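Local coordinates for protein L-lysine 6-oxidase (Marinomonas mediterranea, PDB 3WEU) that oxidises the side-chain amine of free L-lysine with a cysteine tryptophylquinone cofactor, releasing ammonium and the hydrogen peroxide that makes it antibacterial, at residues A[262-265]-A[266-270]; A[368-371]-A[372-375]; A[406-409]-A[410-414]; A[430-433]-A[434-437]. One frame throughout, in Å; residues are numbered along the deposited sequence.

How the contacts relate
Contacts 1 and 3 are buried turns of two alpha-helices, 261-272 and 407-418, that pack on each other: the Thr408 hydroxyl of contact 3 is hydrogen-bonded to Asp267 of contact 1, and its methyl meets the ring of Phe266. Contact 4, partly buried, begins helix 433-439 and meets contact 1 where Thr436 lies on Ser262. Contact 2 stands apart on the surface, its centre about 33 Å from that of contact 1, and touches none of the others. The chemistry follows the place: unbroken helical bonding in contact 1, side-chain caps at the helix starts of contacts 3 and 4, with waters in contact 4, and one turn-closing bond in contact 2.

Contact 1 of 4, residues A[262-265]-A[266-270]; sequences SDTC and FDVGV
Ser262 O receives the N-H of Phe266 at 2.9 Å, the first of four successive i to i+4 bonds within the alpha-helix 261-272. The CB of Phe266 also rests near this oxygen, while its ring, with CG anti to the backbone N (chi1 -175°), is carried out from the helix. One face of that ring is covered near its rim by Val270 CG2, 3.7 Å above the plane, one turn further on. The hydroxyl of Ser262 itself bonds to Tyr467.

At Asp263 the carbonyl takes the N-H of Asp267, and the CB of Asp267 lies 3.3 Å from the same Asp263 O. The two carboxylates are directed elsewhere: Asp263 OD2 accepts from Thr260 N and forms a salt bridge with Arg305, whereas Asp267 bonds to Thr408 of helix 407-418 and forms a salt bridge with Arg271.

Thr264 O accepts from Val268 N in an almost straight bond, with an N-H...O angle of 175°. Val268 CG2, beside its own backbone N, packs against the same oxygen, 3.3 Å from Thr264 O. The two methyls, Thr264 CG2 and Val268 CG2, are only loosely matched at 4.5 Å.

Cys265 O closes the series with Gly269 N at 2.9 Å, a more bent bond of 147°.

Backbone bonding thus satisfies the four carbonyls, and the acidic side chains remain engaged with a neighbouring helix and with arginines, whose positive charges probably help stabilise Asp263 and Asp267 as carboxylates.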
ATOM      1  N   SER A 262     -25.685  29.628  12.848  1.00 16.03           N
ATOM      2  CA  SER A 262     -26.423  30.790  13.404  1.00 14.38           C
ATOM      3  C   SER A 262     -26.900  30.579  14.845  1.00 15.79           C
ATOM      4  O   SER A 262     -26.700  31.466  15.689  1.00 15.04           O
ATOM      5  CB  SER A 262     -27.583  31.236  12.530  1.00 15.96           C
ATOM      6  OG  SER A 262     -28.271  32.359  13.077  1.00 15.67           O
ATOM      7  N   ASP A 263     -27.428  29.403  15.144  1.00 14.48           N
ATOM      8  CA  ASP A 263     -27.758  29.078  16.536  1.00 13.84           C
ATOM      9  C   ASP A 263     -26.467  29.201  17.396  1.00 14.44           C
ATOM     10  O   ASP A 263     -26.536  29.730  18.501  1.00 15.69           O
ATOM     11  CB  ASP A 263     -28.349  27.700  16.704  1.00 13.42           C
ATOM     12  CG  ASP A 263     -29.605  27.537  15.948  1.00 15.28           C
ATOM     13  OD1 ASP A 263     -30.454  28.408  16.062  1.00 16.44           O
ATOM     14  OD2 ASP A 263     -29.712  26.588  15.152  1.00 16.70           O
ATOM     15  N   THR A 264     -25.325  28.758  16.878  1.00 15.42           N
ATOM     16  CA  THR A 264     -24.076  28.853  17.638  1.00 15.73           C
ATOM     17  C   THR A 264     -23.766  30.317  17.965  1.00 18.09           C
ATOM     18  O   THR A 264     -23.502  30.695  19.146  1.00 17.38           O
ATOM     19  CB  THR A 264     -22.906  28.208  16.919  1.00 17.74           C
ATOM     20  OG1 THR A 264     -23.168  26.812  16.728  1.00 15.81           O
ATOM     21  CG2 THR A 264     -21.603  28.399  17.726  1.00 18.10           C
ATOM     22  N   CYS A 265     -23.793  31.162  16.933  1.00 16.84           N
ATOM     23  CA  CYS A 265     -23.469  32.584  17.124  1.00 17.12           C
ATOM     24  C   CYS A 265     -24.460  33.241  18.085  1.00 16.61           C
ATOM     25  O   CYS A 265     -24.038  34.045  18.920  1.00 16.85           O
ATOM     26  CB  CYS A 265     -23.382  33.353  15.785  1.00 16.57           C
ATOM     27  SG  CYS A 265     -21.951  32.845  14.835  1.00 19.49           S
ATOM     28  N   PHE A 266     -25.761  32.927  17.956  1.00 16.10           N
ATOM     29  CA  PHE A 266     -26.788  33.447  18.808  1.00 16.10           C
ATOM     30  C   PHE A 266     -26.537  33.053  20.275  1.00 18.14           C
ATOM     31  O   PHE A 266     -26.554  33.875  21.162  1.00 16.53           O
ATOM     32  CB  PHE A 266     -28.181  32.943  18.331  1.00 16.21           C
ATOM     33  CG  PHE A 266     -29.318  33.533  19.076  1.00 15.92           C
ATOM     34  CD1 PHE A 266     -29.608  34.883  18.917  1.00 17.98           C
ATOM     35  CD2 PHE A 266     -30.025  32.808  20.028  1.00 14.83           C
ATOM     36  CE1 PHE A 266     -30.618  35.469  19.671  1.00 19.14           C
ATOM     37  CE2 PHE A 266     -31.055  33.375  20.733  1.00 16.74           C
ATOM     38  CZ  PHE A 266     -31.376  34.711  20.547  1.00 18.13           C
ATOM     39  N   ASP A 267     -26.268  31.765  20.505  1.00 17.23           N
ATOM     40  CA  ASP A 267     -26.036  31.263  21.869  1.00 15.71           C
ATOM     41  C   ASP A 267     -24.819  31.950  22.502  1.00 15.95           C
ATOM     42  O   ASP A 267     -24.886  32.387  23.653  1.00 19.08           O
ATOM     43  CB  ASP A 267     -25.803  29.753  21.767  1.00 15.79           C
ATOM     44  CG  ASP A 267     -25.371  29.106  23.056  1.00 15.83           C
ATOM     45  OD1 ASP A 267     -26.083  29.280  24.074  1.00 17.79           O
ATOM     46  OD2 ASP A 267     -24.341  28.378  22.984  1.00 16.41           O
ATOM     47  N   VAL A 268     -23.721  32.015  21.765  1.00 16.21           N
ATOM     48  CA  VAL A 268     -22.551  32.743  22.194  1.00 15.76           C
ATOM     49  C   VAL A 268     -22.902  34.180  22.536  1.00 18.71           C
ATOM     50  O   VAL A 268     -22.460  34.724  23.602  1.00 19.31           O
ATOM     51  CB  VAL A 268     -21.421  32.664  21.149  1.00 16.12           C
ATOM     52  CG1 VAL A 268     -20.275  33.618  21.481  1.00 19.55           C
ATOM     53  CG2 VAL A 268     -20.867  31.293  21.032  1.00 16.99           C
ATOM     54  N   GLY A 269     -23.720  34.778  21.698  1.00 18.55           N
ATOM     55  CA  GLY A 269     -24.160  36.156  21.876  1.00 19.52           C
ATOM     56  C   GLY A 269     -24.949  36.405  23.149  1.00 21.36           C
ATOM     57  O   GLY A 269     -24.742  37.420  23.885  1.00 19.65           O
ATOM     58  N   VAL A 270     -25.886  35.502  23.387  1.00 18.59           N
ATOM     59  CA  VAL A 270     -26.779  35.611  24.533  1.00 18.24           C
ATOM     60  C   VAL A 270     -25.957  35.460  25.807  1.00 19.04           C
ATOM     61  O   VAL A 270     -26.120  36.228  26.760  1.00 19.82           O
ATOM     62  CB  VAL A 270     -27.921  34.536  24.438  1.00 18.71           C
ATOM     63  CG1 VAL A 270     -28.662  34.408  25.748  1.00 19.98           C
ATOM     64  CG2 VAL A 270     -28.909  34.942  23.351  1.00 18.35           C
TER

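Contact 2 of 4, residues A[368-371]-A[372-375]; sequences EVEG and DILP
Val369 and Asp372 are joined by the hydrogen bond that closes a type II beta turn: Asp372 N gives its hydrogen to Val369 O at 2.9 Å, with an N-H...O angle of 154°. Gly371 occupies the third position with a positive phi of 103°, where a side chain would press on the carbonyl oxygen of Glu370.

The remaining contacts are van der Waals. On one flank Val369 and Asp372 lie alongside each other and point the same way, so that Asp372 OD2 approaches Val369 CG1 at 3.9 Å. Next to the turn, Ile373 folds back over it. Its CG1, set beside its own backbone N (chi1 -57°), reaches 3.4 Å from Val369 O, and the CD1 beyond passes 3.8 Å from Glu370 OE2. Glu370 is bent at chi2, which brings its carboxylate across the end of the isoleucine at an oblique angle.

Ser366, before the turn, bonds through its hydroxyl to Asp372 O and Leu374 N, drawing the two ends of this surface loop together. With otherwise van der Waals contacts of aliphatic carbons with carboxylate and carbonyl oxygens, the turn probably owes its shape mainly to the backbone bond and to Gly371, and the acidic Glu370 and Asp372 lie at the surface.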
ATOM      1  N   GLU A 368     -33.209   1.637  30.451  1.00 22.80           N
ATOM      2  CA  GLU A 368     -33.117   0.381  29.784  1.00 26.23           C
ATOM      3  C   GLU A 368     -34.095  -0.647  30.300  1.00 24.56           C
ATOM      4  O   GLU A 368     -34.012  -1.791  29.928  1.00 23.69           O
ATOM      5  CB  GLU A 368     -31.658  -0.087  29.583  1.00 36.21           C
ATOM      6  CG  GLU A 368     -31.072   0.598  28.292  1.00 40.08           C
ATOM      7  CD  GLU A 368     -29.541   0.512  28.127  1.00 46.96           C
ATOM      8  OE1 GLU A 368     -28.988  -0.610  28.335  1.00 45.52           O
ATOM      9  OE2 GLU A 368     -28.905   1.551  27.732  1.00 37.40           O
ATOM     10  N   VAL A 369     -35.163  -0.184  30.912  1.00 21.17           N
ATOM     11  CA  VAL A 369     -36.265  -1.046  31.228  1.00 20.53           C
ATOM     12  C   VAL A 369     -37.179  -1.192  30.014  1.00 17.78           C
ATOM     13  O   VAL A 369     -37.654  -0.181  29.534  1.00 16.32           O
ATOM     14  CB  VAL A 369     -37.069  -0.431  32.403  1.00 21.76           C
ATOM     15  CG1 VAL A 369     -38.378  -1.180  32.625  1.00 24.98           C
ATOM     16  CG2 VAL A 369     -36.203  -0.370  33.688  1.00 26.64           C
ATOM     17  N   GLU A 370     -37.537  -2.413  29.633  1.00 17.73           N
ATOM     18  CA  GLU A 370     -38.410  -2.620  28.479  1.00 17.98           C
ATOM     19  C   GLU A 370     -39.711  -1.939  28.686  1.00 18.67           C
ATOM     20  O   GLU A 370     -40.326  -2.014  29.773  1.00 16.14           O
ATOM     21  CB  GLU A 370     -38.727  -4.075  28.174  1.00 20.38           C
ATOM     22  CG  GLU A 370     -37.528  -4.827  27.733  1.00 26.88           C
ATOM     23  CD  GLU A 370     -37.122  -4.470  26.283  1.00 22.13           C
ATOM     24  OE1 GLU A 370     -37.940  -3.972  25.533  1.00 24.72           O
ATOM     25  OE2 GLU A 370     -35.938  -4.679  26.003  1.00 32.02           O
ATOM     26  N   GLY A 371     -40.115  -1.200  27.681  1.00 16.70           N
ATOM     27  CA  GLY A 371     -41.323  -0.369  27.799  1.00 16.86           C
ATOM     28  C   GLY A 371     -41.066   1.099  28.005  1.00 15.92           C
ATOM     29  O   GLY A 371     -41.981   1.907  27.737  1.00 16.62           O
ATOM     30  N   ASP A 372     -39.858   1.438  28.471  1.00 16.03           N
ATOM     31  CA  ASP A 372     -39.451   2.784  28.779  1.00 15.81           C
ATOM     32  C   ASP A 372     -38.190   3.196  27.983  1.00 14.93           C
ATOM     33  O   ASP A 372     -37.485   4.076  28.403  1.00 15.93           O
ATOM     34  CB  ASP A 372     -39.087   2.939  30.283  1.00 19.23           C
ATOM     35  CG  ASP A 372     -40.272   2.757  31.216  1.00 26.00           C
ATOM     36  OD1 ASP A 372     -41.421   3.004  30.824  1.00 29.13           O
ATOM     37  OD2 ASP A 372     -40.034   2.344  32.361  1.00 31.60           O
ATOM     38  N   ILE A 373     -37.882   2.496  26.891  1.00 13.82           N
ATOM     39  CA  ILE A 373     -36.691   2.746  26.095  1.00 13.22           C
ATOM     40  C   ILE A 373     -36.902   3.677  24.899  1.00 13.32           C
ATOM     41  O   ILE A 373     -37.621   3.348  23.942  1.00 12.12           O
ATOM     42  CB  ILE A 373     -36.136   1.443  25.575  1.00 13.96           C
ATOM     43  CG1 ILE A 373     -35.857   0.524  26.738  1.00 15.51           C
ATOM     44  CG2 ILE A 373     -34.857   1.665  24.838  1.00 15.05           C
ATOM     45  CD1 ILE A 373     -35.567  -0.906  26.370  1.00 16.42           C
ATOM     46  N   LEU A 374     -36.238   4.801  24.945  1.00 13.95           N
ATOM     47  CA  LEU A 374     -36.245   5.788  23.822  1.00 13.54           C
ATOM     48  C   LEU A 374     -34.895   6.449  23.765  1.00 13.03           C
ATOM     49  O   LEU A 374     -34.390   6.858  24.807  1.00 12.99           O
ATOM     50  CB  LEU A 374     -37.326   6.901  24.036  1.00 12.83           C
ATOM     51  CG  LEU A 374     -37.494   7.913  22.919  1.00 12.37           C
ATOM     52  CD1 LEU A 374     -38.087   7.218  21.680  1.00 12.28           C
ATOM     53  CD2 LEU A 374     -38.435   9.017  23.415  1.00 13.63           C
ATOM     54  N   PRO A 375     -34.315   6.601  22.559  1.00 12.58           N
ATOM     55  CA  PRO A 375     -33.053   7.406  22.435  1.00 12.61           C
ATOM     56  C   PRO A 375     -33.325   8.850  22.740  1.00 12.82           C
ATOM     57  O   PRO A 375     -34.292   9.440  22.206  1.00 13.71           O
ATOM     58  CB  PRO A 375     -32.635   7.231  20.945  1.00 13.54           C
ATOM     59  CG  PRO A 375     -33.297   5.891  20.539  1.00 13.65           C
ATOM     60  CD  PRO A 375     -34.639   5.880  21.309  1.00 14.16           C
TER

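Contact 3 of 4, residues A[406-409]-A[410-414]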
ATOM      1  N   ASP A 406     -27.930  23.349  21.726  1.00 14.99           N
ATOM      2  CA  ASP A 406     -27.104  24.333  22.389  1.00 15.30           C
ATOM      3  C   ASP A 406     -27.851  24.898  23.596  1.00 15.15           C
ATOM      4  O   ASP A 406     -29.028  24.678  23.746  1.00 14.50           O
ATOM      5  CB  ASP A 406     -26.511  25.403  21.420  1.00 15.70           C
ATOM      6  CG  ASP A 406     -27.487  26.417  20.900  1.00 16.81           C
ATOM      7  OD1 ASP A 406     -28.286  26.951  21.706  1.00 16.78           O
ATOM      8  OD2 ASP A 406     -27.380  26.806  19.661  1.00 17.30           O
ATOM      9  N   ALA A 407     -27.133  25.580  24.464  1.00 16.18           N
ATOM     10  CA  ALA A 407     -27.670  25.954  25.760  1.00 15.75           C
ATOM     11  C   ALA A 407     -28.847  26.908  25.635  1.00 15.05           C
ATOM     12  O   ALA A 407     -29.810  26.788  26.381  1.00 15.30           O
ATOM     13  CB  ALA A 407     -26.584  26.562  26.633  1.00 15.98           C
ATOM     14  N   THR A 408     -28.829  27.734  24.605  1.00 13.99           N
ATOM     15  CA  THR A 408     -29.926  28.693  24.389  1.00 16.33           C
ATOM     16  C   THR A 408     -31.164  28.024  23.809  1.00 15.89           C
ATOM     17  O   THR A 408     -32.289  28.215  24.307  1.00 14.97           O
ATOM     18  CB  THR A 408     -29.435  29.932  23.623  1.00 16.91           C
ATOM     19  OG1 THR A 408     -28.378  30.530  24.413  1.00 17.56           O
ATOM     20  CG2 THR A 408     -30.591  30.923  23.344  1.00 18.92           C
ATOM     21  N   GLN A 409     -30.963  27.133  22.803  1.00 14.24           N
ATOM     22  CA  GLN A 409     -32.085  26.375  22.335  1.00 13.84           C
ATOM     23  C   GLN A 409     -32.727  25.632  23.455  1.00 13.32           C
ATOM     24  O   GLN A 409     -33.936  25.548  23.552  1.00 13.44           O
ATOM     25  CB  GLN A 409     -31.651  25.401  21.251  1.00 13.79           C
ATOM     26  CG  GLN A 409     -31.136  26.036  19.999  1.00 13.43           C
ATOM     27  CD  GLN A 409     -30.600  24.991  19.018  1.00 14.51           C
ATOM     28  OE1 GLN A 409     -29.686  24.202  19.363  1.00 14.13           O
ATOM     29  NE2 GLN A 409     -31.208  24.928  17.840  1.00 14.65           N
ATOM     30  N   LEU A 410     -31.923  25.019  24.291  1.00 14.51           N
ATOM     31  CA  LEU A 410     -32.506  24.141  25.315  1.00 13.78           C
ATOM     32  C   LEU A 410     -33.194  24.959  26.415  1.00 14.30           C
ATOM     33  O   LEU A 410     -34.279  24.588  26.912  1.00 13.44           O
ATOM     34  CB  LEU A 410     -31.434  23.252  25.874  1.00 15.19           C
ATOM     35  CG  LEU A 410     -31.876  22.260  26.917  1.00 16.84           C
ATOM     36  CD1 LEU A 410     -32.720  21.142  26.294  1.00 16.82           C
ATOM     37  CD2 LEU A 410     -30.729  21.651  27.709  1.00 16.91           C
ATOM     38  N   PHE A 411     -32.624  26.119  26.740  1.00 16.01           N
ATOM     39  CA  PHE A 411     -33.283  27.016  27.680  1.00 16.09           C
ATOM     40  C   PHE A 411     -34.716  27.377  27.182  1.00 16.21           C
ATOM     41  O   PHE A 411     -35.709  27.305  27.892  1.00 15.83           O
ATOM     42  CB  PHE A 411     -32.487  28.305  27.856  1.00 17.06           C
ATOM     43  CG  PHE A 411     -33.262  29.343  28.566  1.00 15.89           C
ATOM     44  CD1 PHE A 411     -33.602  29.137  29.884  1.00 18.74           C
ATOM     45  CD2 PHE A 411     -33.783  30.411  27.891  1.00 15.44           C
ATOM     46  CE1 PHE A 411     -34.387  30.049  30.568  1.00 19.25           C
ATOM     47  CE2 PHE A 411     -34.561  31.328  28.553  1.00 17.62           C
ATOM     48  CZ  PHE A 411     -34.886  31.148  29.900  1.00 17.39           C
ATOM     49  N   LEU A 412     -34.798  27.753  25.927  1.00 15.57           N
ATOM     50  CA  LEU A 412     -36.061  28.108  25.349  1.00 15.40           C
ATOM     51  C   LEU A 412     -37.033  26.952  25.289  1.00 14.53           C
ATOM     52  O   LEU A 412     -38.229  27.101  25.579  1.00 16.51           O
ATOM     53  CB  LEU A 412     -35.844  28.774  23.994  1.00 15.76           C
ATOM     54  CG  LEU A 412     -35.086  30.090  23.931  1.00 16.70           C
ATOM     55  CD1 LEU A 412     -34.646  30.510  22.543  1.00 17.68           C
ATOM     56  CD2 LEU A 412     -35.951  31.209  24.467  1.00 19.66           C
ATOM     57  N   LEU A 413     -36.537  25.757  25.000  1.00 15.31           N
ATOM     58  CA  LEU A 413     -37.358  24.584  25.056  1.00 14.09           C
ATOM     59  C   LEU A 413     -37.926  24.312  26.454  1.00 14.80           C
ATOM     60  O   LEU A 413     -39.095  23.993  26.606  1.00 14.43           O
ATOM     61  CB  LEU A 413     -36.617  23.329  24.456  1.00 14.43           C
ATOM     62  CG  LEU A 413     -37.540  22.140  24.171  1.00 15.85           C
ATOM     63  CD1 LEU A 413     -38.493  22.414  23.001  1.00 15.86           C
ATOM     64  CD2 LEU A 413     -36.695  20.900  23.868  1.00 17.10           C
ATOM     65  N   GLY A 414     -37.123  24.550  27.481  1.00 17.14           N
ATOM     66  CA  GLY A 414     -37.531  24.403  28.874  1.00 16.10           C
ATOM     67  C   GLY A 414     -38.582  25.450  29.267  1.00 17.43           C
ATOM     68  O   GLY A 414     -39.460  25.148  30.076  1.00 17.50           O
TER
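The first turns of helix 407-418 begin at Asp406, the N-cap, whose carbonyl already belongs to the helical pattern: Asp406 O accepts from Leu410 N at 3.0 Å. The side chain of Asp406 turns back over the helix start, and its OD1 takes the N-H of Gln409 at 2.9 Å in a nearly straight bond, arriving on the syn side of the carboxylate but 31° out of its plane. Thr408 N adds a weak bond to the same OD1.

Gln409 supplies the reciprocal bond of the capping box. With CG beside the backbone N (chi1 -64°) and the chain extended beyond it (chi2 175°), its amide OE1 accepts from Asp406 N at 3.1 Å, in the carbonyl plane on a lone pair. Ser259 also bonds to OE1, and NE2 is held by the carbonyl of Ile258, so both ends of the amide are fixed.

Beyond the capping box, Ala407 O, Thr408 O and Gln409 O accept in turn from the N-H groups of Phe411, Leu412 and Leu413. Thr408 O has several neighbours: beyond Leu412 N at 3.0 Å it meets Leu412 CG at 3.4 Å and lies at the edge of the Phe411 ring, near its plane. The side chains of Thr408 and Leu412 run side by side in the same direction, with Thr408 CG2 4.2 Å from Leu412 CD1. Besides its bond to Asp267 of helix 261-272, the Thr408 hydroxyl bonds to Tyr287, and the ring of Phe411 stacks with that tyrosine, while Leu410 and Leu413 face Tyr343 of helix 336-344.

Contact 4 of 4, residues A[430-433]-A[434-437]; sequences PVSD and MDTA
Ser432 meets Met434 as the N-cap of helix 433-439, and its side chain shows how the cap is built. CB lies against the carboxylate of Asp435, 3.9 Å from OD2. From there OG, set anti to the backbone N (chi1 168°), swings over the helix start and accepts from Met434 N at 3.1 Å. It also touches the methionine side chain at CB, 3.5 Å away.

The Ser432 backbone adds to this. Its carbonyl oxygen takes the N-H of Asp435, which stands 62° out of the carbonyl plane rather than on a lone pair. Its own N-H goes to a water that in turn donates to Asp435 OD2, so the water ties the residue before the helix to its first turn. The other carboxylate oxygen, Asp435 OD1, is held by His6 and the backbone of Ser8 in strand 4-13, which joins the helix start to the N-terminal sheet.

Asp433 continues the turn, its carbonyl accepting from Ala437 N at 3.1 Å. The N-H of Thr436 is divided between Ser432 O and Asp433 O, both bonds weak. On the flank nearer Tyr467, Val431 crosses Thr436, CG1 meeting the CG2 methyl at 3.6 Å. A second water spans from Asp433 to the same threonine, giving a hydrogen to Asp433 OD1 and hydrogen-bonded to Thr436 OG1 at 2.8 Å.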
ATOM      1  N   PRO A 430     -32.546  41.028  18.021  1.00 27.60           N
ATOM      2  CA  PRO A 430     -31.702  42.047  17.378  1.00 29.32           C
ATOM      3  C   PRO A 430     -30.538  41.464  16.586  1.00 24.05           C
ATOM      4  O   PRO A 430     -29.419  41.696  16.913  1.00 26.03           O
ATOM      5  CB  PRO A 430     -31.207  42.899  18.554  1.00 30.29           C
ATOM      6  CG  PRO A 430     -31.338  42.027  19.754  1.00 31.77           C
ATOM      7  CD  PRO A 430     -32.486  41.092  19.497  1.00 31.09           C
ATOM      8  N   VAL A 431     -30.850  40.714  15.541  1.00 22.19           N
ATOM      9  CA  VAL A 431     -29.901  40.051  14.672  1.00 23.57           C
ATOM     10  C   VAL A 431     -30.509  40.250  13.296  1.00 25.61           C
ATOM     11  O   VAL A 431     -31.678  39.954  13.076  1.00 26.31           O
ATOM     12  CB  VAL A 431     -29.844  38.531  14.969  1.00 21.89           C
ATOM     13  CG1 VAL A 431     -28.943  37.835  14.035  1.00 24.02           C
ATOM     14  CG2 VAL A 431     -29.337  38.326  16.400  1.00 22.75           C
ATOM     15  N   SER A 432     -29.747  40.768  12.368  1.00 23.36           N
ATOM     16  CA  SER A 432     -30.220  40.912  11.000  1.00 22.38           C
ATOM     17  C   SER A 432     -30.542  39.566  10.382  1.00 21.77           C
ATOM     18  O   SER A 432     -29.788  38.632  10.527  1.00 19.42           O
ATOM     19  CB  SER A 432     -29.088  41.592  10.183  1.00 24.45           C
ATOM     20  OG  SER A 432     -29.364  41.523   8.805  1.00 24.30           O
ATOM     21  N   ASP A 433     -31.611  39.488   9.583  1.00 21.54           N
ATOM     22  CA  ASP A 433     -31.848  38.313   8.741  1.00 24.19           C
ATOM     23  C   ASP A 433     -30.764  37.948   7.793  1.00 22.36           C
ATOM     24  O   ASP A 433     -30.548  36.780   7.478  1.00 19.15           O
ATOM     25  CB  ASP A 433     -33.102  38.526   7.885  1.00 27.73           C
ATOM     26  CG  ASP A 433     -34.351  38.423   8.689  1.00 33.33           C
ATOM     27  OD1 ASP A 433     -34.303  37.925   9.864  1.00 32.95           O
ATOM     28  OD2 ASP A 433     -35.403  38.809   8.131  1.00 40.08           O
ATOM     29  N   MET A 434     -30.042  38.953   7.294  1.00 21.51           N
ATOM     30  CA  MET A 434     -28.948  38.655   6.358  1.00 22.32           C
ATOM     31  C   MET A 434     -27.778  37.931   7.046  1.00 19.98           C
ATOM     32  O   MET A 434     -27.091  37.040   6.445  1.00 20.58           O
ATOM     33  CB  MET A 434     -28.452  39.965   5.769  1.00 26.78           C
ATOM     34  CG  MET A 434     -29.546  40.703   5.001  1.00 31.51           C
ATOM     35  SD  MET A 434     -28.761  42.228   4.306  1.00 33.54           S
ATOM     36  CE  MET A 434     -27.640  41.392   3.261  1.00 31.03           C
ATOM     37  N   ASP A 435     -27.676  38.164   8.361  1.00 17.77           N
ATOM     38  CA  ASP A 435     -26.641  37.519   9.120  1.00 16.49           C
ATOM     39  C   ASP A 435     -27.016  36.069   9.447  1.00 17.81           C
ATOM     40  O   ASP A 435     -26.148  35.227   9.541  1.00 18.94           O
ATOM     41  CB  ASP A 435     -26.386  38.237  10.428  1.00 16.29           C
ATOM     42  CG  ASP A 435     -25.653  39.564  10.247  1.00 18.76           C
ATOM     43  OD1 ASP A 435     -25.155  39.835   9.118  1.00 16.37           O
ATOM     44  OD2 ASP A 435     -25.588  40.302  11.286  1.00 22.40           O
ATOM     45  N   THR A 436     -28.298  35.792   9.627  1.00 17.20           N
ATOM     46  CA  THR A 436     -28.672  34.397   9.911  1.00 18.38           C
ATOM     47  C   THR A 436     -28.680  33.538   8.650  1.00 20.11           C
ATOM     48  O   THR A 436     -28.452  32.317   8.727  1.00 17.44           O
ATOM     49  CB  THR A 436     -30.006  34.346  10.652  1.00 18.60           C
ATOM     50  OG1 THR A 436     -31.047  34.843   9.814  1.00 17.22           O
ATOM     51  CG2 THR A 436     -29.925  35.143  11.918  1.00 19.21           C
ATOM     52  N   ALA A 437     -28.943  34.157   7.483  1.00 16.50           N
ATOM     53  CA  ALA A 437     -29.164  33.408   6.266  1.00 18.92           C
ATOM     54  C   ALA A 437     -27.911  32.787   5.727  1.00 18.85           C
ATOM     55  O   ALA A 437     -28.029  31.889   4.933  1.00 22.03           O
ATOM     56  CB  ALA A 437     -29.764  34.267   5.175  1.00 18.80           C
TER
HETATM   57  O   HOH W   1     -27.114  41.284  13.239  1.00 25.90           O
HETATM   58  O   HOH W   2     -33.373  35.628  11.118  1.00 37.06           O